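Periplasmic binding protein/LacI transcriptional regulator (Brachyspira murdochii, PDB 4KQC) probably binds a carbohydrate ligand as the solute-binding component of a bacterial ABC transporter. Local coordinates at residues Tyr224-Ala227 with Asn233-Val236. Sequence-based numbering, arbitrary orientation.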
ATOM      1  N   TYR A 224      12.685 -16.886  -2.172  1.00 12.58           N
ATOM      2  CA  TYR A 224      12.337 -17.364  -3.549  1.00 12.30           C
ATOM      3  C   TYR A 224      13.023 -16.491  -4.594  1.00 13.55           C
ATOM      4  O   TYR A 224      12.858 -15.257  -4.592  1.00 14.01           O
ATOM      5  CB  TYR A 224      10.843 -17.349  -3.750  1.00 12.53           C
ATOM      6  CG  TYR A 224      10.182 -18.523  -3.089  1.00 12.10           C
ATOM      7  CD1 TYR A 224      10.176 -19.786  -3.700  1.00 11.69           C
ATOM      8  CD2 TYR A 224       9.560 -18.409  -1.847  1.00 12.46           C
ATOM      9  CE1 TYR A 224       9.575 -20.841  -3.096  1.00 13.13           C
ATOM     10  CE2 TYR A 224       8.975 -19.477  -1.259  1.00 13.23           C
ATOM     11  CZ  TYR A 224       8.975 -20.695  -1.885  1.00 13.23           C
ATOM     12  OH  TYR A 224       8.408 -21.755  -1.265  1.00 15.57           O
ATOM     13  N   LYS A 225      13.804 -17.101  -5.459  1.00 14.69           N
ATOM     14  CA  LYS A 225      14.724 -16.367  -6.269  1.00 16.62           C
ATOM     15  C   LYS A 225      14.697 -16.765  -7.717  1.00 15.80           C
ATOM     16  O   LYS A 225      15.398 -16.163  -8.513  1.00 17.00           O
ATOM     17  CB  LYS A 225      16.162 -16.541  -5.707  1.00 19.20           C
ATOM     18  CG  LYS A 225      16.310 -15.944  -4.296  1.00 23.93           C
ATOM     19  CD  LYS A 225      17.752 -15.753  -3.879  1.00 26.64           C
ATOM     20  CE  LYS A 225      18.280 -16.883  -3.039  1.00 29.07           C
ATOM     21  NZ  LYS A 225      19.589 -16.464  -2.419  1.00 31.82           N
ATOM     22  N   SER A 226      13.856 -17.727  -8.079  1.00 15.74           N
ATOM     23  CA  SER A 226      13.817 -18.193  -9.464  1.00 15.11           C
ATOM     24  C   SER A 226      12.412 -18.641  -9.825  1.00 14.84           C
ATOM     25  O   SER A 226      11.644 -19.021  -8.929  1.00 13.11           O
ATOM     26  CB  SER A 226      14.783 -19.360  -9.623  1.00 17.60           C
ATOM     27  OG  SER A 226      14.672 -19.939 -10.949  1.00 18.30           O
ATOM     28  N   ALA A 227      12.106 -18.596 -11.126  1.00 14.70           N
ATOM     29  CA  ALA A 227      10.891 -19.214 -11.673  1.00 14.81           C
ATOM     30  C   ALA A 227      11.253 -20.196 -12.804  1.00 14.80           C
ATOM     31  O   ALA A 227      10.434 -20.476 -13.705  1.00 15.39           O
ATOM     32  CB  ALA A 227       9.882 -18.197 -12.138  1.00 15.70           C
ATOM     33  N   ASN A 233      15.909 -22.529  -5.097  1.00 18.98           N
ATOM     34  CA  ASN A 233      15.017 -21.513  -4.554  0.50 17.28           C
ATOM     35  C   ASN A 233      13.956 -21.079  -5.542  1.00 16.12           C
ATOM     36  O   ASN A 233      13.587 -19.914  -5.612  1.00 15.16           O
ATOM     37  CB  ASN A 233      15.795 -20.285  -4.118  0.50 17.82           C
ATOM     38  CG  ASN A 233      16.979 -20.641  -3.278  0.50 18.14           C
ATOM     39  OD1 ASN A 233      18.091 -20.131  -3.493  0.50 19.21           O
ATOM     40  ND2 ASN A 233      16.777 -21.605  -2.389  0.50 16.38           N
ATOM     41  N   THR A 234      13.437 -22.035  -6.290  1.00 15.22           N
ATOM     42  CA  THR A 234      12.424 -21.756  -7.314  1.00 14.25           C
ATOM     43  C   THR A 234      10.966 -21.879  -6.839  1.00 13.42           C
ATOM     44  O   THR A 234      10.627 -22.696  -5.961  1.00 13.56           O
ATOM     45  CB  THR A 234      12.635 -22.689  -8.529  1.00 13.98           C
ATOM     46  OG1 THR A 234      11.777 -22.268  -9.606  1.00 14.53           O
ATOM     47  CG2 THR A 234      12.336 -24.173  -8.170  1.00 14.57           C
ATOM     48  N   ILE A 235      10.106 -21.092  -7.446  1.00 12.42           N
ATOM     49  CA  ILE A 235       8.643 -21.273  -7.237  1.00 12.34           C
ATOM     50  C   ILE A 235       8.088 -22.467  -7.996  1.00 12.94           C
ATOM     51  O   ILE A 235       6.970 -22.919  -7.708  1.00 13.24           O
ATOM     52  CB  ILE A 235       7.806 -19.995  -7.567  1.00 12.83           C
ATOM     53  CG1 ILE A 235       7.940 -19.603  -9.025  1.00 12.79           C
ATOM     54  CG2 ILE A 235       8.234 -18.837  -6.696  1.00 13.57           C
ATOM     55  CD1 ILE A 235       6.775 -18.830  -9.617  1.00 14.02           C
ATOM     56  N   VAL A 236       8.878 -23.019  -8.912  1.00 13.77           N
ATOM     57  CA  VAL A 236       8.391 -24.047  -9.822  1.00 14.39           C
ATOM     58  C   VAL A 236       8.334 -25.375  -9.091  1.00 14.29           C
ATOM     59  O   VAL A 236       9.308 -25.817  -8.513  1.00 14.99           O
ATOM     60  CB  VAL A 236       9.270 -24.142 -11.106  1.00 14.15           C
ATOM     61  CG1 VAL A 236       8.808 -25.266 -12.024  1.00 14.99           C
ATOM     62  CG2 VAL A 236       9.258 -22.840 -11.865  1.00 14.78           C
TER
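Backbone hydrogen bonds join Lys-225 and Ser-226 to Asn-233 and Ile-235 in the loop that leads from helix 214-223 to strand 246-250. Asn-233 O, a single acceptor, takes an almost straight bond from Lys-225 N (2.8 Å, 176°), in the carbonyl plane, and a weak, bent one from Ser-226 N. In return, Ser-226 O accepts from Ile-235 N at 3.0 Å; this bond and the weak one flank Thr-234 and form a single beta bridge. Asn-233 has a left-handed backbone (phi 58°), which asparagine tolerates better than most residues.

Among the side chains, Thr-234 reaches forward along its own chain: with OG1 anti to the backbone N (chi1 -171°), the hydroxyl accepts from Val-236 N in an ST turn, and it donates to Glu-228 O across the loop. Ser-226 OG bonds locally to Glu-228 N.

Ile-235 packs through both branches: CG2 meets Tyr-224 CD1 obliquely at 3.7 Å, and CG1 meets Ala-227 CB. Tyrosine suits its place by pairing this apolar ring, its edge near Thr-234 O, with a hydroxyl bonded to Asp-238. Were Tyr-224 replaced by an alanine, Ile-235 CG2 would probably lose its ring neighbour and Asp-238 its phenol partner. Main-chain bonds thus close the loop's base, with an aromatic ring packed against Ile-235.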